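Local coordinates for mannosylglycerate hydrolase MGH1-like glycoside hydrolase domain-containing protein (Thermus thermophilus HB8, PDB 4WVA) that hydrolyses mannosylglycerate, a solute that thermophiles make under osmotic stress, to mannose and glycerate, and probably splits glucosylglycerate as well, at residues H25-Y30 with E196-K201; R268-L273 with A308-Q313; F38-W43 with A108-Y113. One frame throughout, in Å; residues are numbered along the deposited sequence.

All three contacts are buried, but their chemistry changes with place. The centre of contact 3 is about 12 Å from the centre of the chain, and it is purely apolar packing of helices 33-43 and 107-117. Contact 1, its centre about 16 Å from the chain's, joins two loops through one polar bond in the substrate pocket. Contact 2, centre to centre about 19 Å out and opposite contact 1, packs helix 260-275 against a loop. Contacts 2 and 3 share helix 235-254 as a neighbour and border other subunits; no other chain touches contact 1. Along the chain, both segments of contact 3 fall between the two of contact 1, and contact 2 follows later.

Contact 1: H25-Y30 with E196-K201; sequences HGLYPY and EERPRK
Leu27 and Arg198 hold the closest pair of CA atoms, 11.7 Å apart, so these two loops do not touch through their backbones and side chains alone span the distance. Tyr28 and Arg198 reach toward each other from opposite directions. The Tyr28 side chain starts with CG anti to the carbonyl carbon (chi1 -60°), and its hydroxyl is the group that meets the arginine: Arg198 NH1 donates a hydrogen bond to Tyr28 OH at 2.9 Å, moderately bent, with an N-H...O angle of 144°. The oxygen sits at the edge of the guanidinium, near its plane, while ring and guanidinium planes are turned 56° apart, so the two groups do not stack. The Arg198 chain is bent at both chi2 and chi3 on its way to this position. Leu27 fills in beside them. Leu27 CD1 lies over one face of the guanidinium, 4.5 Å from Arg198 NH1, and its CG sits over the centre of the Tyr28 ring.

The other nitrogens of Arg198 are held from elsewhere, NE by a salt bridge to Asp189 and NH2 by the hydroxyl of Tyr204, which should fix the rotation of the group. Tyr28 OH also bonds Glu393, the probable proton acceptor, and the nitrogen of a bound Tris molecule. Tyr28 and Arg198 are both probable substrate-binding residues. One tyrosine oxygen thus joins arginine, glutamate and the Tris, which probably came from the crystallisation liquor, and the arginine's donated proton would probably polarise that hydroxyl within the pocket.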
loop_
_atom_site.group_PDB
_atom_site.type_symbol
_atom_site.label_atom_id
_atom_site.label_comp_id
_atom_site.label_asym_id
_atom_site.label_seq_id
_atom_site.Cartn_x
_atom_site.Cartn_y
_atom_site.Cartn_z
ATOM N N HIS A 25 34.537 -24.187 5.176
ATOM C CA HIS A 25 35.982 -24.436 5.222
ATOM C C HIS A 25 36.555 -24.619 3.820
ATOM O O HIS A 25 36.004 -25.360 3.016
ATOM C CB HIS A 25 36.283 -25.702 6.037
ATOM C CG HIS A 25 37.746 -26.000 6.138
ATOM N ND1 HIS A 25 38.372 -26.909 5.318
ATOM C CD2 HIS A 25 38.720 -25.442 6.898
ATOM C CE1 HIS A 25 39.664 -26.935 5.595
ATOM N NE2 HIS A 25 39.904 -26.058 6.554
ATOM N N GLY A 26 37.659 -23.943 3.534
ATOM C CA GLY A 26 38.381 -24.134 2.276
ATOM C C GLY A 26 37.759 -23.390 1.113
ATOM O O GLY A 26 38.403 -22.525 0.496
ATOM N N LEU A 27 36.506 -23.731 0.809
ATOM C CA LEU A 27 35.774 -23.183 -0.339
ATOM C C LEU A 27 35.561 -21.667 -0.244
ATOM O O LEU A 27 35.736 -20.916 -1.230
ATOM C CB LEU A 27 34.414 -23.913 -0.457
ATOM C CG LEU A 27 33.422 -23.430 -1.522
ATOM C CD1 LEU A 27 33.990 -23.481 -2.938
ATOM C CD2 LEU A 27 32.140 -24.254 -1.462
ATOM N N TYR A 28 35.168 -21.225 0.947
ATOM C CA TYR A 28 34.867 -19.830 1.207
ATOM C C TYR A 28 35.584 -19.359 2.467
ATOM O O TYR A 28 34.968 -19.154 3.512
ATOM C CB TYR A 28 33.360 -19.669 1.375
ATOM C CG TYR A 28 32.505 -20.066 0.199
ATOM C CD1 TYR A 28 32.685 -19.505 -1.057
ATOM C CD2 TYR A 28 31.466 -20.980 0.360
ATOM C CE1 TYR A 28 31.877 -19.843 -2.122
ATOM C CE2 TYR A 28 30.651 -21.327 -0.693
ATOM C CZ TYR A 28 30.871 -20.781 -1.944
ATOM O OH TYR A 28 30.027 -21.083 -2.976
ATOM N N PRO A 29 36.910 -19.160 2.374
ATOM C CA PRO A 29 37.759 -19.011 3.566
ATOM C C PRO A 29 37.901 -17.564 4.054
ATOM O O PRO A 29 38.963 -17.147 4.552
ATOM C CB PRO A 29 39.090 -19.589 3.069
ATOM C CG PRO A 29 39.133 -19.125 1.650
ATOM C CD PRO A 29 37.710 -19.246 1.140
ATOM N N TYR A 30 36.819 -16.787 3.940
ATOM C CA TYR A 30 36.831 -15.384 4.283
ATOM C C TYR A 30 35.451 -15.063 4.834
ATOM O O TYR A 30 34.635 -15.986 5.062
ATOM C CB TYR A 30 37.107 -14.492 3.051
ATOM C CG TYR A 30 38.407 -14.750 2.328
ATOM C CD1 TYR A 30 39.617 -14.432 2.933
ATOM C CD2 TYR A 30 38.425 -15.270 1.035
ATOM C CE1 TYR A 30 40.819 -14.646 2.272
ATOM C CE2 TYR A 30 39.636 -15.485 0.371
ATOM C CZ TYR A 30 40.820 -15.170 1.014
ATOM O OH TYR A 30 42.051 -15.365 0.379
ATOM N N GLU A 196 30.461 -29.842 -11.969
ATOM C CA GLU A 196 29.076 -29.995 -12.419
ATOM C C GLU A 196 28.093 -29.244 -11.502
ATOM O O GLU A 196 26.954 -28.987 -11.892
ATOM C CB GLU A 196 28.673 -31.469 -12.505
ATOM C CG GLU A 196 29.363 -32.245 -13.625
ATOM C CD GLU A 196 28.883 -33.688 -13.734
ATOM O OE1 GLU A 196 27.671 -33.943 -13.556
ATOM O OE2 GLU A 196 29.722 -34.581 -14.008
ATOM N N GLU A 197 28.551 -28.893 -10.294
ATOM C CA GLU A 197 27.706 -28.205 -9.311
ATOM C C GLU A 197 28.032 -26.720 -9.222
ATOM O O GLU A 197 27.450 -25.997 -8.407
ATOM C CB GLU A 197 27.888 -28.869 -7.939
ATOM C CG GLU A 197 27.358 -30.292 -7.904
ATOM C CD GLU A 197 27.767 -31.068 -6.664
ATOM O OE1 GLU A 197 28.205 -30.475 -5.673
ATOM O OE2 GLU A 197 27.611 -32.310 -6.685
ATOM N N ARG A 198 28.937 -26.254 -10.071
ATOM C CA ARG A 198 29.453 -24.885 -10.043
ATOM C C ARG A 198 29.194 -24.127 -11.350
ATOM O O ARG A 198 28.847 -24.735 -12.370
ATOM C CB ARG A 198 30.963 -24.936 -9.797
ATOM C CG ARG A 198 31.350 -25.488 -8.432
ATOM C CD ARG A 198 30.967 -24.545 -7.284
ATOM N NE ARG A 198 31.631 -23.241 -7.390
ATOM C CZ ARG A 198 31.414 -22.213 -6.568
ATOM N NH1 ARG A 198 30.549 -22.349 -5.568
ATOM N NH2 ARG A 198 32.059 -21.058 -6.744
ATOM N N PRO A 199 29.379 -22.788 -11.327
ATOM C CA PRO A 199 29.304 -22.055 -12.593
ATOM C C PRO A 199 30.318 -22.604 -13.585
ATOM O O PRO A 199 31.368 -23.100 -13.179
ATOM C CB PRO A 199 29.685 -20.620 -12.204
ATOM C CG PRO A 199 29.385 -20.525 -10.745
ATOM C CD PRO A 199 29.718 -21.891 -10.203
ATOM N N ARG A 200 29.973 -22.523 -14.862
ATOM C CA ARG A 200 30.850 -23.011 -15.929
ATOM C C ARG A 200 31.985 -22.056 -16.242
ATOM O O ARG A 200 32.030 -20.926 -15.770
ATOM C CB ARG A 200 30.029 -23.246 -17.179
ATOM C CG ARG A 200 28.994 -24.326 -17.012
ATOM C CD ARG A 200 28.228 -24.516 -18.297
ATOM N NE ARG A 200 26.996 -25.283 -18.107
ATOM C CZ ARG A 200 26.758 -26.502 -18.582
ATOM N NH1 ARG A 200 27.667 -27.144 -19.310
ATOM N NH2 ARG A 200 25.585 -27.082 -18.350
ATOM N N LYS A 201 32.920 -22.514 -17.071
ATOM C CA LYS A 201 34.005 -21.653 -17.509
ATOM C C LYS A 201 33.514 -20.331 -18.119
ATOM O O LYS A 201 34.087 -19.272 -17.873
ATOM C CB LYS A 201 34.869 -22.391 -18.542
ATOM C CG LYS A 201 35.930 -21.501 -19.166
ATOM C CD LYS A 201 36.826 -22.289 -20.112
ATOM C CE LYS A 201 37.956 -21.424 -20.650
ATOM N NZ LYS A 201 37.457 -20.281 -21.462
#

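Contact 2: R268-L273 with A308-Q313; sequences RGEVGL and AGTPHQ
Leu273, on helix 260-275, points its side chain at Thr310 and Ala308, in and just before the short loop that leads to helix 313-327. Leu273 CB stands 4.4 Å from Thr310 OG1, not yet in close touch. Leu273 CG comes to 4.1 Å from Thr310 OG1. The branch then divides the work: CD1 turns off and takes no part across this contact, while Leu273 CD2 does nearly all the touching, 3.5 Å from Thr310 OG1. Leu273 CD2 is also 3.9 Å from Thr310 CG2. On its other contact, Leu273 CD2 lies 3.7 Å from Ala308 CB. That places the methyl in a corner made by Thr310 of the loop and Ala308 at the end of helix 305-308. Leu273 gets there by carrying CG anti to its own nitrogen (chi1 -164°), and its side chain meets that of Thr310 at about a right angle.

Thr310 holds OG1 between its backbone N and carbonyl carbon (chi1 67°). The hydroxyl is not left to the leucine methyl alone, since it hydrogen-bonds Glu274, the next residue along the same helix. Thr310 CG2 also lies 4.3 Å from Glu270 CG, one turn back along helix 260-275, and the Glu270 carboxylate goes on to a salt bridge with Arg246. The backbones come close here, with the CA atoms of Glu270 and Thr310 6.1 Å apart.

Gly309 leaves helix 305-308 with positive phi (83°), where a CB would be jammed against the carbonyl oxygen of Ala308. His312, the N-cap residue of helix 313-327, stacks on Tyr369 of a second subunit. This is plain packing away from the active site: a short interhelical turn laid against a neighbouring helix, consistent with a connection between helices of the (alpha/alpha)6-barrel.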
loop_
_atom_site.group_PDB
_atom_site.type_symbol
_atom_site.label_atom_id
_atom_site.label_comp_id
_atom_site.label_asym_id
_atom_site.label_seq_id
_atom_site.Cartn_x
_atom_site.Cartn_y
_atom_site.Cartn_z
ATOM N N ARG A 268 9.525 5.080 -2.297
ATOM C CA ARG A 268 9.942 4.940 -3.697
ATOM C C ARG A 268 10.295 3.498 -4.042
ATOM O O ARG A 268 10.044 3.044 -5.154
ATOM C CB ARG A 268 11.070 5.928 -4.023
ATOM C CG ARG A 268 10.603 7.357 -3.822
ATOM C CD ARG A 268 11.633 8.445 -4.056
ATOM N NE ARG A 268 11.107 9.744 -3.576
ATOM C CZ ARG A 268 10.277 10.553 -4.245
ATOM N NH1 ARG A 268 9.850 10.263 -5.472
ATOM N NH2 ARG A 268 9.885 11.699 -3.694
ATOM N N GLY A 269 10.836 2.754 -3.076
ATOM C CA GLY A 269 11.131 1.357 -3.282
ATOM C C GLY A 269 9.923 0.472 -3.417
ATOM O O GLY A 269 9.968 -0.549 -4.120
ATOM N N GLU A 270 8.830 0.844 -2.757
ATOM C CA GLU A 270 7.610 0.081 -2.856
ATOM C C GLU A 270 7.057 0.209 -4.274
ATOM O O GLU A 270 6.571 -0.762 -4.860
ATOM C CB GLU A 270 6.590 0.604 -1.847
ATOM C CG GLU A 270 5.336 -0.241 -1.798
ATOM C CD GLU A 270 4.494 0.048 -0.584
ATOM O OE1 GLU A 270 4.812 1.014 0.146
ATOM O OE2 GLU A 270 3.511 -0.695 -0.375
ATOM N N VAL A 271 7.119 1.425 -4.815
ATOM C CA VAL A 271 6.680 1.657 -6.191
ATOM C C VAL A 271 7.531 0.815 -7.145
ATOM O O VAL A 271 7.000 0.109 -7.978
ATOM C CB VAL A 271 6.780 3.128 -6.602
ATOM C CG1 VAL A 271 6.483 3.285 -8.088
ATOM C CG2 VAL A 271 5.837 3.973 -5.764
ATOM N N GLY A 272 8.847 0.885 -6.980
ATOM C CA GLY A 272 9.770 0.163 -7.864
ATOM C C GLY A 272 9.596 -1.341 -7.804
ATOM O O GLY A 272 9.515 -2.020 -8.820
ATOM N N LEU A 273 9.545 -1.887 -6.595
ATOM C CA LEU A 273 9.501 -3.346 -6.489
ATOM C C LEU A 273 8.232 -3.901 -7.088
ATOM O O LEU A 273 8.256 -4.910 -7.792
ATOM C CB LEU A 273 9.673 -3.804 -5.022
ATOM C CG LEU A 273 10.021 -5.289 -4.835
ATOM C CD1 LEU A 273 11.383 -5.620 -5.405
ATOM C CD2 LEU A 273 9.945 -5.683 -3.366
ATOM N N ALA A 308 9.696 -8.783 1.498
ATOM C CA ALA A 308 9.647 -7.319 1.550
ATOM C C ALA A 308 8.309 -6.786 2.102
ATOM O O ALA A 308 8.260 -5.730 2.724
ATOM C CB ALA A 308 9.921 -6.730 0.170
ATOM N N GLY A 309 7.227 -7.503 1.843
ATOM C CA GLY A 309 5.900 -7.102 2.309
ATOM C C GLY A 309 5.195 -6.081 1.427
ATOM O O GLY A 309 4.302 -5.366 1.895
ATOM N N THR A 310 5.578 -6.034 0.153
ATOM C CA THR A 310 4.994 -5.086 -0.826
ATOM C C THR A 310 3.742 -5.560 -1.587
ATOM O O THR A 310 2.877 -4.735 -1.907
ATOM C CB THR A 310 6.065 -4.613 -1.858
ATOM O OG1 THR A 310 6.490 -5.696 -2.701
ATOM C CG2 THR A 310 7.251 -4.006 -1.176
ATOM N N PRO A 311 3.623 -6.862 -1.920
ATOM C CA PRO A 311 2.441 -7.199 -2.714
ATOM C C PRO A 311 1.146 -7.106 -1.933
ATOM O O PRO A 311 1.161 -7.186 -0.703
ATOM C CB PRO A 311 2.647 -8.676 -3.081
ATOM C CG PRO A 311 3.747 -9.155 -2.271
ATOM C CD PRO A 311 4.563 -7.990 -1.820
ATOM N N HIS A 312 0.037 -6.956 -2.643
ATOM C CA HIS A 312 -1.248 -7.241 -2.049
ATOM C C HIS A 312 -1.482 -8.754 -2.023
ATOM O O HIS A 312 -0.758 -9.526 -2.626
ATOM C CB HIS A 312 -2.418 -6.469 -2.722
ATOM C CG HIS A 312 -2.593 -6.721 -4.190
ATOM N ND1 HIS A 312 -2.942 -7.947 -4.706
ATOM C CD2 HIS A 312 -2.551 -5.875 -5.248
ATOM C CE1 HIS A 312 -3.072 -7.859 -6.020
ATOM N NE2 HIS A 312 -2.843 -6.613 -6.375
ATOM N N GLN A 313 -2.480 -9.143 -1.261
ATOM C CA GLN A 313 -2.778 -10.545 -1.011
ATOM C C GLN A 313 -3.078 -11.349 -2.263
ATOM O O GLN A 313 -2.740 -12.522 -2.332
ATOM C CB GLN A 313 -4.004 -10.617 -0.108
ATOM C CG GLN A 313 -4.342 -11.996 0.411
ATOM C CD GLN A 313 -3.326 -12.513 1.378
ATOM O OE1 GLN A 313 -3.347 -13.696 1.717
ATOM N NE2 GLN A 313 -2.466 -11.629 1.896
#

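Contact 3: F38-W43 with A108-Y113; sequences FIALGW and ATVVRY
The Tyr113 ring meets Leu41 obliquely: the leucine CD2 methyl stands 4.0 Å from Tyr113 CD2, at neither a clear face nor a clear edge of the ring. The same ring packs edge-to-face with Phe417, and its hydroxyl makes a weak hydrogen bond to Glu280 of a third subunit. Phe38 leaves its backbone away from the other helix, and its ring packs edge-to-face with Trp410.

Between the helices the packing is aliphatic. Val110 points straight at helix 33-43 and spreads its two methyls over different partners. Val110 CG1, anti to the backbone nitrogen (chi1 173°), touches Ala40 CB at 4.1 Å and also Leu41 CD2 at 4.0 Å. Val110 CG2 lies against the branch point of the leucine, with Leu41 CG 4.1 Å away, and touches CD1 too. The helix axes run nearly parallel, 18° apart, and approach to 9.8 Å, with the CA atoms of Leu41 and Val110 the nearest pair at 7.0 Å. Two helices pointing the same way side by side are consistent with neighbouring inner helices of the (alpha/alpha)6-barrel, and the first turn of helix 33-43 carries Leu33, Trp34 and Asp35, probable substrate-binding residues.

Leu41 starts out to the side of its own helix, with CG anti to its carbonyl carbon (chi1 -66°), and the fork of CD1 and CD2 then turns in toward Val110. Trimming Leu41 to an alanine would remove both methyls, and is likely to open a gap between Val110 and the Tyr113 ring, leaving that ring without its apolar partner on helix 33-43. Trp360 of helix 356-368 also touches Leu41, while Leu55 of helix 48-62 packs on Val110.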
loop_
_atom_site.group_PDB
_atom_site.type_symbol
_atom_site.label_atom_id
_atom_site.label_comp_id
_atom_site.label_asym_id
_atom_site.label_seq_id
_atom_site.Cartn_x
_atom_site.Cartn_y
_atom_site.Cartn_z
ATOM N N PHE A 38 22.865 -14.014 7.773
ATOM C CA PHE A 38 22.079 -15.227 8.117
ATOM C C PHE A 38 22.751 -15.976 9.268
ATOM O O PHE A 38 22.072 -16.496 10.148
ATOM C CB PHE A 38 21.878 -16.177 6.934
ATOM C CG PHE A 38 21.097 -15.580 5.799
ATOM C CD1 PHE A 38 19.737 -15.299 5.937
ATOM C CD2 PHE A 38 21.710 -15.290 4.589
ATOM C CE1 PHE A 38 19.024 -14.744 4.897
ATOM C CE2 PHE A 38 20.993 -14.722 3.545
ATOM C CZ PHE A 38 19.641 -14.451 3.698
ATOM N N ILE A 39 24.077 -16.077 9.234
ATOM C CA ILE A 39 24.809 -16.818 10.258
ATOM C C ILE A 39 24.592 -16.233 11.644
ATOM O O ILE A 39 24.441 -16.981 12.601
ATOM C CB ILE A 39 26.309 -16.925 9.897
ATOM C CG1 ILE A 39 26.489 -17.807 8.657
ATOM C CG2 ILE A 39 27.145 -17.388 11.093
ATOM C CD1 ILE A 39 27.840 -17.624 7.984
ATOM N N ALA A 40 24.568 -14.902 11.755
ATOM C CA ALA A 40 24.287 -14.237 13.030
ATOM C C ALA A 40 22.990 -14.709 13.685
ATOM O O ALA A 40 22.922 -14.851 14.905
ATOM C CB ALA A 40 24.305 -12.714 12.859
ATOM N N LEU A 41 21.959 -14.988 12.883
ATOM C CA LEU A 41 20.709 -15.551 13.417
ATOM C C LEU A 41 20.932 -16.904 14.085
ATOM O O LEU A 41 20.321 -17.200 15.129
ATOM C CB LEU A 41 19.656 -15.666 12.315
ATOM C CG LEU A 41 19.149 -14.341 11.730
ATOM C CD1 LEU A 41 18.227 -14.567 10.528
ATOM C CD2 LEU A 41 18.459 -13.510 12.802
ATOM N N GLY A 42 21.817 -17.719 13.511
ATOM C CA GLY A 42 22.178 -18.990 14.117
ATOM C C GLY A 42 22.882 -18.811 15.450
ATOM O O GLY A 42 22.591 -19.521 16.410
ATOM N N TRP A 43 23.810 -17.848 15.517
ATOM C CA TRP A 43 24.549 -17.607 16.748
ATOM C C TRP A 43 23.651 -17.185 17.925
ATOM O O TRP A 43 24.022 -17.380 19.094
ATOM C CB TRP A 43 25.669 -16.577 16.535
ATOM C CG TRP A 43 26.851 -17.117 15.784
ATOM C CD1 TRP A 43 27.323 -16.685 14.575
ATOM C CD2 TRP A 43 27.720 -18.178 16.191
ATOM N NE1 TRP A 43 28.426 -17.426 14.198
ATOM C CE2 TRP A 43 28.695 -18.338 15.180
ATOM C CE3 TRP A 43 27.784 -19.001 17.325
ATOM C CZ2 TRP A 43 29.718 -19.278 15.266
ATOM C CZ3 TRP A 43 28.793 -19.938 17.398
ATOM C CH2 TRP A 43 29.750 -20.065 16.388
ATOM N N ALA A 108 20.320 -5.144 7.870
ATOM C CA ALA A 108 19.500 -4.315 8.795
ATOM C C ALA A 108 18.364 -5.102 9.426
ATOM O O ALA A 108 17.971 -4.861 10.565
ATOM C CB ALA A 108 18.956 -3.084 8.095
ATOM N N THR A 109 17.817 -6.026 8.654
ATOM C CA THR A 109 16.754 -6.909 9.137
ATOM C C THR A 109 17.259 -7.767 10.297
ATOM O O THR A 109 16.572 -7.931 11.317
ATOM C CB THR A 109 16.253 -7.751 7.965
ATOM O OG1 THR A 109 15.620 -6.879 7.036
ATOM C CG2 THR A 109 15.247 -8.832 8.413
ATOM N N VAL A 110 18.472 -8.283 10.150
ATOM C CA VAL A 110 19.073 -9.090 11.200
ATOM C C VAL A 110 19.407 -8.216 12.408
ATOM O O VAL A 110 19.159 -8.605 13.542
ATOM C CB VAL A 110 20.279 -9.905 10.686
ATOM C CG1 VAL A 110 20.977 -10.603 11.841
ATOM C CG2 VAL A 110 19.842 -10.907 9.629
ATOM N N VAL A 111 19.943 -7.024 12.167
ATOM C CA VAL A 111 20.258 -6.117 13.270
ATOM C C VAL A 111 18.991 -5.747 14.075
ATOM O O VAL A 111 19.025 -5.702 15.315
ATOM C CB VAL A 111 21.034 -4.877 12.791
ATOM C CG1 VAL A 111 21.138 -3.863 13.908
ATOM C CG2 VAL A 111 22.436 -5.264 12.301
ATOM N N ARG A 112 17.878 -5.497 13.394
ATOM C CA ARG A 112 16.630 -5.183 14.101
ATOM C C ARG A 112 16.242 -6.353 15.018
ATOM O O ARG A 112 15.848 -6.167 16.171
ATOM C CB ARG A 112 15.492 -4.874 13.133
ATOM C CG ARG A 112 14.188 -4.615 13.877
ATOM C CD ARG A 112 13.022 -4.358 12.940
ATOM N NE ARG A 112 11.794 -4.129 13.706
ATOM C CZ ARG A 112 10.600 -3.874 13.166
ATOM N NH1 ARG A 112 10.441 -3.815 11.860
ATOM N NH2 ARG A 112 9.545 -3.687 13.956
ATOM N N TYR A 113 16.342 -7.562 14.505
ATOM C CA TYR A 113 16.021 -8.742 15.295
ATOM C C TYR A 113 16.944 -8.878 16.511
ATOM O O TYR A 113 16.474 -9.083 17.645
ATOM C CB TYR A 113 16.102 -10.029 14.468
ATOM C CG TYR A 113 15.693 -11.209 15.286
ATOM C CD1 TYR A 113 14.350 -11.516 15.448
ATOM C CD2 TYR A 113 16.639 -11.971 15.967
ATOM C CE1 TYR A 113 13.966 -12.571 16.230
ATOM C CE2 TYR A 113 16.253 -13.019 16.768
ATOM C CZ TYR A 113 14.919 -13.317 16.880
ATOM O OH TYR A 113 14.534 -14.375 17.669
#